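Local structure of JamJ (Lyngbya majuscula, 5DOZ) at residues V44-R49 and V318-Y323; H144-L149 and V225-L230; K238-L243 and G247-I252. The protein probably acts as the NADPH-dependent enoyl reductase domain of a polyketide synthase, linked to formation of a cyclopropane ring. All blocks are in the same frame, centred on the assembly; numbering follows the deposited sequence.

Interaction 1: V44-R49 and V318-Y323. With NDP (NADPH dihydro-nicotinamide-adenine-dinucleotide phosphate), chain E.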
# COMPACT_ATOMS: atom_id res chain seq x y z
N VAL A 44 -6.03 10.47 6.52
CA VAL A 44 -5.91 9.01 6.47
C VAL A 44 -6.39 8.47 5.12
O VAL A 44 -7.53 8.70 4.73
CB VAL A 44 -6.73 8.31 7.58
CG1 VAL A 44 -6.37 6.84 7.68
CG2 VAL A 44 -6.55 9.00 8.92
N PRO A 45 -5.51 7.76 4.41
CA PRO A 45 -5.98 7.12 3.18
C PRO A 45 -6.79 5.86 3.47
O PRO A 45 -6.53 5.16 4.45
CB PRO A 45 -4.69 6.81 2.41
CG PRO A 45 -3.59 6.88 3.40
CD PRO A 45 -4.04 7.77 4.53
N VAL A 46 -7.80 5.60 2.63
CA VAL A 46 -8.54 4.36 2.69
C VAL A 46 -7.71 3.31 1.96
O VAL A 46 -7.29 3.53 0.82
CB VAL A 46 -9.92 4.45 2.00
CG1 VAL A 46 -10.79 3.27 2.39
CG2 VAL A 46 -10.62 5.76 2.35
N ASN A 47 -7.46 2.19 2.63
CA ASN A 47 -6.72 1.11 2.01
C ASN A 47 -7.66 0.00 1.55
O ASN A 47 -8.78 -0.11 2.03
CB ASN A 47 -5.64 0.58 2.96
CG ASN A 47 -4.34 1.35 2.86
OD1 ASN A 47 -3.51 1.09 1.98
ND2 ASN A 47 -4.14 2.31 3.75
N PHE A 48 -7.19 -0.79 0.59
CA PHE A 48 -7.95 -1.92 0.07
C PHE A 48 -8.37 -2.87 1.18
O PHE A 48 -9.50 -3.36 1.19
CB PHE A 48 -7.10 -2.66 -0.96
CG PHE A 48 -7.86 -3.64 -1.80
CD1 PHE A 48 -8.41 -3.25 -3.01
CD2 PHE A 48 -7.99 -4.96 -1.39
CE1 PHE A 48 -9.10 -4.15 -3.79
CE2 PHE A 48 -8.68 -5.88 -2.17
CZ PHE A 48 -9.24 -5.47 -3.37
N ARG A 49 -7.46 -3.13 2.12
CA ARG A 49 -7.76 -4.00 3.26
C ARG A 49 -8.81 -3.43 4.22
O ARG A 49 -9.49 -4.19 4.92
CB ARG A 49 -6.48 -4.36 4.02
CG ARG A 49 -5.86 -5.69 3.62
CD ARG A 49 -4.56 -5.95 4.36
NE ARG A 49 -4.73 -6.21 5.80
CZ ARG A 49 -3.74 -6.49 6.64
NH1 ARG A 49 -2.47 -6.56 6.22
NH2 ARG A 49 -4.01 -6.72 7.92
N VAL A 318 -18.26 7.00 4.52
CA VAL A 318 -18.93 5.92 3.78
C VAL A 318 -18.70 6.06 2.27
O VAL A 318 -18.28 5.12 1.61
CB VAL A 318 -20.44 5.83 4.13
CG1 VAL A 318 -21.16 4.83 3.23
CG2 VAL A 318 -20.64 5.44 5.59
N GLU A 319 -18.94 7.27 1.75
CA GLU A 319 -18.76 7.54 0.33
C GLU A 319 -17.27 7.58 -0.08
O GLU A 319 -16.94 7.36 -1.25
CB GLU A 319 -19.51 8.82 -0.07
CG GLU A 319 -19.62 9.11 -1.57
CD GLU A 319 -19.87 7.88 -2.45
OE1 GLU A 319 -21.02 7.41 -2.53
OE2 GLU A 319 -18.90 7.42 -3.09
N ALA A 320 -16.38 7.83 0.88
CA ALA A 320 -14.95 7.69 0.63
C ALA A 320 -14.60 6.21 0.43
O ALA A 320 -13.89 5.88 -0.51
CB ALA A 320 -14.13 8.29 1.77
N PHE A 321 -15.11 5.35 1.31
CA PHE A 321 -14.97 3.89 1.19
C PHE A 321 -15.60 3.37 -0.11
O PHE A 321 -14.96 2.63 -0.84
CB PHE A 321 -15.61 3.17 2.38
CG PHE A 321 -14.67 2.88 3.52
CD1 PHE A 321 -14.13 3.91 4.30
CD2 PHE A 321 -14.35 1.56 3.85
CE1 PHE A 321 -13.28 3.64 5.36
CE2 PHE A 321 -13.50 1.28 4.92
CZ PHE A 321 -12.97 2.32 5.67
N ARG A 322 -16.84 3.76 -0.37
CA ARG A 322 -17.56 3.33 -1.59
C ARG A 322 -16.80 3.70 -2.87
O ARG A 322 -16.76 2.92 -3.82
CB ARG A 322 -18.98 3.90 -1.60
CG ARG A 322 -19.91 3.17 -0.64
CD ARG A 322 -21.30 3.76 -0.56
NE ARG A 322 -22.20 2.84 0.15
CZ ARG A 322 -23.32 3.19 0.77
NH1 ARG A 322 -23.73 4.45 0.78
NH2 ARG A 322 -24.05 2.27 1.39
N TYR A 323 -16.20 4.88 -2.87
CA TYR A 323 -15.40 5.35 -4.00
C TYR A 323 -14.19 4.45 -4.29
O TYR A 323 -13.86 4.22 -5.46
CB TYR A 323 -14.95 6.80 -3.76
CG TYR A 323 -14.28 7.44 -4.94
CD1 TYR A 323 -15.03 8.09 -5.92
CD2 TYR A 323 -12.90 7.41 -5.08
CE1 TYR A 323 -14.41 8.69 -7.01
CE2 TYR A 323 -12.28 7.99 -6.17
CZ TYR A 323 -13.03 8.63 -7.13
OH TYR A 323 -12.38 9.21 -8.20
PA NDP E . -6.26 -0.12 -4.79
O1A NDP E . -7.71 -0.34 -4.40
O2A NDP E . -5.72 1.28 -4.94
O5B NDP E . -6.00 -0.86 -6.19
C5B NDP E . -6.88 -1.85 -6.71
C4B NDP E . -6.76 -1.80 -8.22
O4B NDP E . -7.07 -3.09 -8.76
C3B NDP E . -7.74 -0.82 -8.87
O3B NDP E . -7.15 0.46 -9.11
C2B NDP E . -8.05 -1.47 -10.19
O2B NDP E . -7.20 -0.91 -11.17
C1B NDP E . -7.66 -2.93 -10.04
N9A NDP E . -8.84 -3.82 -10.14
C8A NDP E . -10.03 -3.63 -9.55
N7A NDP E . -10.88 -4.64 -9.85
C5A NDP E . -10.21 -5.50 -10.65
C6A NDP E . -10.50 -6.78 -11.32
N6A NDP E . -11.71 -7.37 -11.21
N1A NDP E . -9.51 -7.35 -12.06
C2A NDP E . -8.30 -6.79 -12.19
N3A NDP E . -7.97 -5.62 -11.60
C4A NDP E . -8.87 -4.95 -10.83
O3 NDP E . -5.33 -0.98 -3.80
PN NDP E . -3.75 -0.80 -3.56
O1N NDP E . -3.08 -0.32 -4.81
O2N NDP E . -3.55 -0.03 -2.28
O5D NDP E . -3.26 -2.31 -3.29
C5D NDP E . -3.46 -3.35 -4.26
C4D NDP E . -3.46 -4.72 -3.58
O4D NDP E . -2.27 -4.91 -2.80
C3D NDP E . -4.61 -4.89 -2.61
O3D NDP E . -5.07 -6.24 -2.73
C2D NDP E . -3.99 -4.66 -1.24
O2D NDP E . -4.69 -5.30 -0.16
C1D NDP E . -2.58 -5.20 -1.44
N1N NDP E . -1.60 -4.56 -0.56
C2N NDP E . -0.73 -5.35 0.09
C3N NDP E . 0.39 -4.84 0.72
C7N NDP E . 1.46 -5.77 1.21
O7N NDP E . 2.18 -5.46 2.14
N7N NDP E . 1.62 -6.94 0.60
C4N NDP E . 0.46 -3.36 1.04
C5N NDP E . -0.46 -2.60 0.19
C6N NDP E . -1.51 -3.22 -0.49
P2B NDP E . -7.58 -0.96 -12.73
O1X NDP E . -8.92 -0.26 -12.82
O2X NDP E . -6.44 -0.21 -13.34
O3X NDP E . -7.61 -2.43 -13.07
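In the GroES-like domain of this medium-chain reductase, segment 44-49 packs on helix 317-326 through Val-46, which meets Phe-321 and Ala-320. The methyl CG1 of Val-46 stands almost exactly over the centre of the Phe-321 ring, 3.8 Å from the centroid and 8° off the ring normal, a CH-pi contact. CG1 lies anti to the backbone N of Val-46 (chi1 -166°), which sends this branch to the ring and leaves CG2 for the methyl of Ala-320, 4.4 Å from its CB. A beta-branched valine suits the place because its two methyls serve two neighbours on the helix, and the small Ala-320 is consistent with the close approach of the helix. Val-46 also bonds through its backbone to Val-333 of strand 332-336, so the same residue joins sheet and helix.

Two residues further on, the chain enters the cofactor site. Phe-48, at the start of helix 48-54, lays one ring face against the nicotinamide ribose of NADPH, CG lying 3.6 Å from C3D. The diphosphate comes to the rim of the same ring, where oxygen O1A lies in the ring plane, 3.3 Å from CD1 of Phe-48.

Interaction 2: H144-L149 and V225-L230; sequences HGLYNL and VIFNSL. With NDP (NADPH dihydro-nicotinamide-adenine-dinucleotide phosphate), chain E.
The Rossmann-type nucleotide-binding domain supplies this contact: Leu-146 of helix 136-149 lies against Val-225 and Phe-227 of strand 223-228, in the middle of the parallel sheet. The contact is wholly apolar. Methyl CD2 of Leu-146 approaches CG1 of Val-225 at 4.2 Å, the two side chains meeting at a slant, while the branch carbon CG sits 4.3 Å from CD1 of the Phe-227 ring. Val-225 turns CG1 anti to its own backbone N (chi1 -179°), bringing that methyl up to the leucine. Leucine suits the helix because its fork touches two residues that lie on the same face of the strand. Beside it, Gly-145 has no side chain, and a beta-carbon there would come tight against the phenylalanine ring. Ile-250 of the neighbouring strand touches Leu-146, Val-225 and Phe-227, continuing the apolar layer.

On the helix, His-144 donates from ND1 to OD1 of Asn-148 at 3.1 Å, reaching a lone pair in the carbonyl plane, although the acceptor is tilted 16° from the imidazole plane.

Beyond Phe-227 the strand ends in an Asx turn. OD1 of Asn-228 accepts from N of Leu-230 at 2.7 Å, the donor standing above the carbonyl plane, and ND2 of Asn-228 returns a bond to O of Leu-230 at 3.1 Å. Both polar ends of the amide thus grip one residue, a task that needs a donor and an acceptor on the same short side chain. The turn carries the next residues to NADPH: CB of Ser-229 packs 3.7 Å from ribose atom C4D, and Leu-230 offers its methyls to the adenine, CD2 lying 3.5 Å from N3A.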
# COMPACT_ATOMS: atom_id res chain seq x y z
N HIS A 144 10.04 -2.03 -1.16
CA HIS A 144 10.44 -3.32 -0.61
C HIS A 144 10.37 -4.43 -1.66
O HIS A 144 11.33 -5.18 -1.85
CB HIS A 144 9.62 -3.69 0.63
CG HIS A 144 10.13 -4.89 1.36
ND1 HIS A 144 11.34 -4.90 2.03
CD2 HIS A 144 9.60 -6.12 1.53
CE1 HIS A 144 11.53 -6.08 2.57
NE2 HIS A 144 10.49 -6.85 2.29
N GLY A 145 9.23 -4.52 -2.34
CA GLY A 145 9.02 -5.53 -3.38
C GLY A 145 10.04 -5.45 -4.50
O GLY A 145 10.74 -6.42 -4.78
N LEU A 146 10.12 -4.28 -5.14
CA LEU A 146 10.99 -4.07 -6.30
C LEU A 146 12.49 -4.05 -5.99
O LEU A 146 13.27 -4.68 -6.71
CB LEU A 146 10.62 -2.77 -7.02
CG LEU A 146 9.26 -2.68 -7.71
CD1 LEU A 146 9.00 -1.24 -8.12
CD2 LEU A 146 9.19 -3.62 -8.91
N TYR A 147 12.89 -3.32 -4.95
CA TYR A 147 14.32 -3.13 -4.64
C TYR A 147 14.85 -4.10 -3.59
O TYR A 147 15.83 -4.80 -3.84
CB TYR A 147 14.60 -1.68 -4.21
CG TYR A 147 16.07 -1.32 -4.19
CD1 TYR A 147 16.88 -1.65 -3.10
CD2 TYR A 147 16.67 -0.65 -5.27
CE1 TYR A 147 18.23 -1.32 -3.07
CE2 TYR A 147 18.01 -0.31 -5.25
CZ TYR A 147 18.79 -0.65 -4.15
OH TYR A 147 20.12 -0.32 -4.13
N ASN A 148 14.24 -4.13 -2.40
CA ASN A 148 14.70 -5.01 -1.32
C ASN A 148 14.66 -6.49 -1.68
O ASN A 148 15.58 -7.23 -1.35
CB ASN A 148 13.91 -4.76 -0.03
CG ASN A 148 14.45 -3.60 0.78
OD1 ASN A 148 13.82 -3.15 1.73
ND2 ASN A 148 15.62 -3.10 0.40
N LEU A 149 13.59 -6.91 -2.35
CA LEU A 149 13.42 -8.31 -2.70
C LEU A 149 13.93 -8.60 -4.12
O LEU A 149 14.94 -9.29 -4.29
CB LEU A 149 11.97 -8.77 -2.50
CG LEU A 149 11.41 -8.69 -1.06
CD1 LEU A 149 9.93 -9.07 -1.02
CD2 LEU A 149 12.20 -9.52 -0.06
N VAL A 225 10.73 -9.01 -14.14
CA VAL A 225 10.07 -8.74 -12.87
C VAL A 225 8.57 -8.52 -13.07
O VAL A 225 8.16 -7.78 -13.96
CB VAL A 225 10.68 -7.51 -12.16
CG1 VAL A 225 10.00 -7.26 -10.81
CG2 VAL A 225 12.19 -7.68 -11.95
N ILE A 226 7.76 -9.18 -12.24
CA ILE A 226 6.34 -8.86 -12.13
C ILE A 226 6.04 -8.33 -10.72
O ILE A 226 6.46 -8.92 -9.73
CB ILE A 226 5.42 -10.07 -12.43
CG1 ILE A 226 5.67 -10.59 -13.84
CG2 ILE A 226 3.95 -9.68 -12.29
CD1 ILE A 226 4.91 -11.86 -14.17
N PHE A 227 5.32 -7.21 -10.67
CA PHE A 227 4.80 -6.65 -9.42
C PHE A 227 3.29 -6.88 -9.45
O PHE A 227 2.56 -6.16 -10.14
CB PHE A 227 5.15 -5.16 -9.34
CG PHE A 227 4.72 -4.49 -8.07
CD1 PHE A 227 5.51 -4.56 -6.92
CD2 PHE A 227 3.55 -3.74 -8.03
CE1 PHE A 227 5.12 -3.92 -5.75
CE2 PHE A 227 3.15 -3.10 -6.86
CZ PHE A 227 3.94 -3.20 -5.72
N ASN A 228 2.83 -7.91 -8.74
CA ASN A 228 1.47 -8.40 -8.91
C ASN A 228 0.59 -8.39 -7.67
O ASN A 228 1.06 -8.64 -6.56
CB ASN A 228 1.48 -9.82 -9.49
CG ASN A 228 0.09 -10.43 -9.55
OD1 ASN A 228 -0.83 -9.83 -10.12
ND2 ASN A 228 -0.09 -11.60 -8.95
N SER A 229 -0.70 -8.11 -7.87
CA SER A 229 -1.71 -8.22 -6.81
C SER A 229 -3.00 -8.90 -7.28
O SER A 229 -4.00 -8.89 -6.56
CB SER A 229 -2.00 -6.84 -6.21
OG SER A 229 -2.90 -6.09 -7.01
N LEU A 230 -2.98 -9.50 -8.47
CA LEU A 230 -4.16 -10.17 -9.03
C LEU A 230 -3.99 -11.69 -9.06
O LEU A 230 -3.08 -12.20 -9.72
CB LEU A 230 -4.45 -9.66 -10.45
CG LEU A 230 -4.51 -8.15 -10.71
CD1 LEU A 230 -4.73 -7.87 -12.19
CD2 LEU A 230 -5.57 -7.47 -9.86
PA NDP E . -6.26 -0.12 -4.79
O1A NDP E . -7.71 -0.34 -4.40
O2A NDP E . -5.72 1.28 -4.94
O5B NDP E . -6.00 -0.86 -6.19
C5B NDP E . -6.88 -1.85 -6.71
C4B NDP E . -6.76 -1.80 -8.22
O4B NDP E . -7.07 -3.09 -8.76
C3B NDP E . -7.74 -0.82 -8.87
O3B NDP E . -7.15 0.46 -9.11
C2B NDP E . -8.05 -1.47 -10.19
O2B NDP E . -7.20 -0.91 -11.17
C1B NDP E . -7.66 -2.93 -10.04
N9A NDP E . -8.84 -3.82 -10.14
C8A NDP E . -10.03 -3.63 -9.55
N7A NDP E . -10.88 -4.64 -9.85
C5A NDP E . -10.21 -5.50 -10.65
C6A NDP E . -10.50 -6.78 -11.32
N6A NDP E . -11.71 -7.37 -11.21
N1A NDP E . -9.51 -7.35 -12.06
C2A NDP E . -8.30 -6.79 -12.19
N3A NDP E . -7.97 -5.62 -11.60
C4A NDP E . -8.87 -4.95 -10.83
O3 NDP E . -5.33 -0.98 -3.80
PN NDP E . -3.75 -0.80 -3.56
O1N NDP E . -3.08 -0.32 -4.81
O2N NDP E . -3.55 -0.03 -2.28
O5D NDP E . -3.26 -2.31 -3.29
C5D NDP E . -3.46 -3.35 -4.26
C4D NDP E . -3.46 -4.72 -3.58
O4D NDP E . -2.27 -4.91 -2.80
C3D NDP E . -4.61 -4.89 -2.61
O3D NDP E . -5.07 -6.24 -2.73
C2D NDP E . -3.99 -4.66 -1.24
O2D NDP E . -4.69 -5.30 -0.16
C1D NDP E . -2.58 -5.20 -1.44
N1N NDP E . -1.60 -4.56 -0.56
C2N NDP E . -0.73 -5.35 0.09
C3N NDP E . 0.39 -4.84 0.72
C7N NDP E . 1.46 -5.77 1.21
O7N NDP E . 2.18 -5.46 2.14
N7N NDP E . 1.62 -6.94 0.60
C4N NDP E . 0.46 -3.36 1.04
C5N NDP E . -0.46 -2.60 0.19
C6N NDP E . -1.51 -3.22 -0.49
P2B NDP E . -7.58 -0.96 -12.73
O1X NDP E . -8.92 -0.26 -12.82
O2X NDP E . -6.44 -0.21 -13.34
O3X NDP E . -7.61 -2.43 -13.07

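Interaction 3: K238-L243 and G247-I252. With NDP (NADPH dihydro-nicotinamide-adenine-dinucleotide phosphate), chain E.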
# COMPACT_ATOMS: atom_id res chain seq x y z
N LYS A 238 -0.85 -17.09 -15.96
CA LYS A 238 -0.56 -16.13 -17.02
C LYS A 238 0.65 -15.27 -16.69
O LYS A 238 1.46 -14.97 -17.57
CB LYS A 238 -1.78 -15.25 -17.33
CG LYS A 238 -2.94 -15.97 -18.02
CD LYS A 238 -2.52 -16.63 -19.33
CE LYS A 238 -3.69 -17.32 -20.01
NZ LYS A 238 -4.35 -18.35 -19.15
N ASN A 239 0.77 -14.87 -15.42
CA ASN A 239 1.95 -14.15 -14.95
C ASN A 239 3.23 -14.98 -15.10
O ASN A 239 4.25 -14.46 -15.56
CB ASN A 239 1.78 -13.70 -13.49
CG ASN A 239 0.79 -12.56 -13.33
OD1 ASN A 239 0.53 -11.81 -14.27
ND2 ASN A 239 0.25 -12.41 -12.13
N LEU A 240 3.18 -16.25 -14.73
CA LEU A 240 4.33 -17.14 -14.90
C LEU A 240 4.77 -17.22 -16.36
O LEU A 240 5.97 -17.25 -16.65
CB LEU A 240 4.04 -18.54 -14.36
CG LEU A 240 3.72 -18.72 -12.87
CD1 LEU A 240 3.56 -20.20 -12.56
CD2 LEU A 240 4.77 -18.10 -11.97
N ASP A 241 3.81 -17.26 -17.29
CA ASP A 241 4.10 -17.35 -18.72
C ASP A 241 4.90 -16.15 -19.25
O ASP A 241 5.78 -16.31 -20.10
CB ASP A 241 2.82 -17.51 -19.55
CG ASP A 241 2.06 -18.79 -19.23
OD1 ASP A 241 2.57 -19.61 -18.42
OD2 ASP A 241 0.96 -18.98 -19.79
N VAL A 242 4.60 -14.95 -18.74
CA VAL A 242 5.29 -13.74 -19.19
C VAL A 242 6.59 -13.48 -18.44
O VAL A 242 7.35 -12.57 -18.79
CB VAL A 242 4.39 -12.48 -19.14
CG1 VAL A 242 3.25 -12.60 -20.13
CG2 VAL A 242 3.85 -12.22 -17.74
N LEU A 243 6.85 -14.28 -17.41
CA LEU A 243 8.05 -14.13 -16.59
C LEU A 243 9.24 -14.77 -17.31
O LEU A 243 9.19 -15.94 -17.70
CB LEU A 243 7.80 -14.75 -15.22
CG LEU A 243 8.50 -14.26 -13.94
CD1 LEU A 243 8.66 -12.75 -13.88
CD2 LEU A 243 7.71 -14.76 -12.73
N GLY A 247 13.25 -15.02 -13.82
CA GLY A 247 12.38 -13.90 -13.44
C GLY A 247 11.98 -13.88 -11.97
O GLY A 247 12.06 -14.90 -11.29
N ARG A 248 11.56 -12.71 -11.49
CA ARG A 248 11.23 -12.53 -10.08
C ARG A 248 9.76 -12.11 -9.88
O ARG A 248 9.30 -11.14 -10.48
CB ARG A 248 12.18 -11.52 -9.43
CG ARG A 248 13.62 -12.02 -9.34
CD ARG A 248 14.60 -10.90 -9.62
NE ARG A 248 14.95 -10.85 -11.03
CZ ARG A 248 15.42 -9.77 -11.67
NH1 ARG A 248 15.58 -8.62 -11.03
NH2 ARG A 248 15.72 -9.86 -12.96
N TYR A 249 9.05 -12.86 -9.03
CA TYR A 249 7.61 -12.70 -8.86
C TYR A 249 7.29 -12.06 -7.51
O TYR A 249 7.31 -12.74 -6.48
CB TYR A 249 6.90 -14.06 -8.96
CG TYR A 249 5.41 -14.00 -9.23
CD1 TYR A 249 4.58 -13.06 -8.60
CD2 TYR A 249 4.81 -14.92 -10.09
CE1 TYR A 249 3.21 -13.02 -8.85
CE2 TYR A 249 3.45 -14.89 -10.34
CZ TYR A 249 2.65 -13.95 -9.72
OH TYR A 249 1.30 -13.94 -9.99
N ILE A 250 7.00 -10.77 -7.52
CA ILE A 250 6.56 -10.06 -6.33
C ILE A 250 5.03 -10.16 -6.22
O ILE A 250 4.31 -9.56 -7.02
CB ILE A 250 6.95 -8.57 -6.35
CG1 ILE A 250 8.42 -8.40 -6.75
CG2 ILE A 250 6.68 -7.92 -4.99
CD1 ILE A 250 8.73 -7.03 -7.34
N GLU A 251 4.57 -10.93 -5.25
CA GLU A 251 3.15 -11.09 -4.99
C GLU A 251 2.79 -10.36 -3.69
O GLU A 251 3.36 -10.66 -2.65
CB GLU A 251 2.79 -12.58 -4.88
CG GLU A 251 1.33 -12.85 -4.58
CD GLU A 251 0.43 -12.50 -5.74
OE1 GLU A 251 0.51 -13.18 -6.79
OE2 GLU A 251 -0.38 -11.54 -5.60
N ILE A 252 1.87 -9.39 -3.77
CA ILE A 252 1.48 -8.61 -2.59
C ILE A 252 0.03 -8.86 -2.18
O ILE A 252 -0.48 -8.24 -1.24
CB ILE A 252 1.74 -7.08 -2.77
CG1 ILE A 252 0.73 -6.46 -3.74
CG2 ILE A 252 3.17 -6.83 -3.21
CD1 ILE A 252 0.81 -4.95 -3.84
PA NDP E . -6.26 -0.12 -4.79
O1A NDP E . -7.71 -0.34 -4.40
O2A NDP E . -5.72 1.28 -4.94
O5B NDP E . -6.00 -0.86 -6.19
C5B NDP E . -6.88 -1.85 -6.71
C4B NDP E . -6.76 -1.80 -8.22
O4B NDP E . -7.07 -3.09 -8.76
C3B NDP E . -7.74 -0.82 -8.87
O3B NDP E . -7.15 0.46 -9.11
C2B NDP E . -8.05 -1.47 -10.19
O2B NDP E . -7.20 -0.91 -11.17
C1B NDP E . -7.66 -2.93 -10.04
N9A NDP E . -8.84 -3.82 -10.14
C8A NDP E . -10.03 -3.63 -9.55
N7A NDP E . -10.88 -4.64 -9.85
C5A NDP E . -10.21 -5.50 -10.65
C6A NDP E . -10.50 -6.78 -11.32
N6A NDP E . -11.71 -7.37 -11.21
N1A NDP E . -9.51 -7.35 -12.06
C2A NDP E . -8.30 -6.79 -12.19
N3A NDP E . -7.97 -5.62 -11.60
C4A NDP E . -8.87 -4.95 -10.83
O3 NDP E . -5.33 -0.98 -3.80
PN NDP E . -3.75 -0.80 -3.56
O1N NDP E . -3.08 -0.32 -4.81
O2N NDP E . -3.55 -0.03 -2.28
O5D NDP E . -3.26 -2.31 -3.29
C5D NDP E . -3.46 -3.35 -4.26
C4D NDP E . -3.46 -4.72 -3.58
O4D NDP E . -2.27 -4.91 -2.80
C3D NDP E . -4.61 -4.89 -2.61
O3D NDP E . -5.07 -6.24 -2.73
C2D NDP E . -3.99 -4.66 -1.24
O2D NDP E . -4.69 -5.30 -0.16
C1D NDP E . -2.58 -5.20 -1.44
N1N NDP E . -1.60 -4.56 -0.56
C2N NDP E . -0.73 -5.35 0.09
C3N NDP E . 0.39 -4.84 0.72
C7N NDP E . 1.46 -5.77 1.21
O7N NDP E . 2.18 -5.46 2.14
N7N NDP E . 1.62 -6.94 0.60
C4N NDP E . 0.46 -3.36 1.04
C5N NDP E . -0.46 -2.60 0.19
C6N NDP E . -1.51 -3.22 -0.49
P2B NDP E . -7.58 -0.96 -12.73
O1X NDP E . -8.92 -0.26 -12.82
O2X NDP E . -6.44 -0.21 -13.34
O3X NDP E . -7.61 -2.43 -13.07
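Asn-239 and Tyr-249 make the polar link across this contact. ND2 of Asn-239 donates to OH of Tyr-249 over 2.8 Å, nearly straight at 166°, with the hydroxyl close to the amide plane. Amide and ring planes stand 73° apart, so the amide meets the phenol crosswise. The other end of the amide is also used: OD1 of Asn-239 bonds to His-161, which should fix the flip of the group.

Apolar contacts gather on the CD2 side of the ring. CD2 of Leu-240 comes in at its edge, in the ring plane, 3.7 Å from CD2 of Tyr-249, and CD2 of Leu-243 lies 3.9 Å from CB of the tyrosine. These contacts pack helix 235-242 against strand 247-251, an alpha-beta unit of the Rossmann-type fold, whose tight connection brings Leu-243 over Gly-247. CD1 of the leucine is 3.9 Å from CA of Gly-247, where a beta-carbon would clash with CG of Leu-243. A phenylalanine in place of Tyr-249 would probably keep the leucine packing but leave the buried ND2 of Asn-239 without its hydroxyl acceptor.

Cofactor contacts lie just past the end of strand 247-251. The carboxamide N7N of NADPH donates to the backbone O of Ile-252 at 3.1 Å, and CD1 of Ile-252 packs 3.3 Å from ribose oxygen O4D.

Overall arrangement
From the N terminus, the chain first passes 44-49, whose partner 318-323 comes near the C terminus, so interaction 1 closes a long loop that holds both other contacts. Within it, interaction 2 brings 144-149 together with 225-230, and interaction 3 follows in series with only three residues between 238-243 and 247-252. Interaction 1 joins early and late parts of the GroES-like domain. The other two, centred about 9 Å apart, share the Rossmann-type sheet, where N of Asn-228 probably bonds to O of Ile-250. Interaction 1 lies across the chain's centre, about 24 and 28 Å from them between centres, yet NADPH touches all three and spans the cleft.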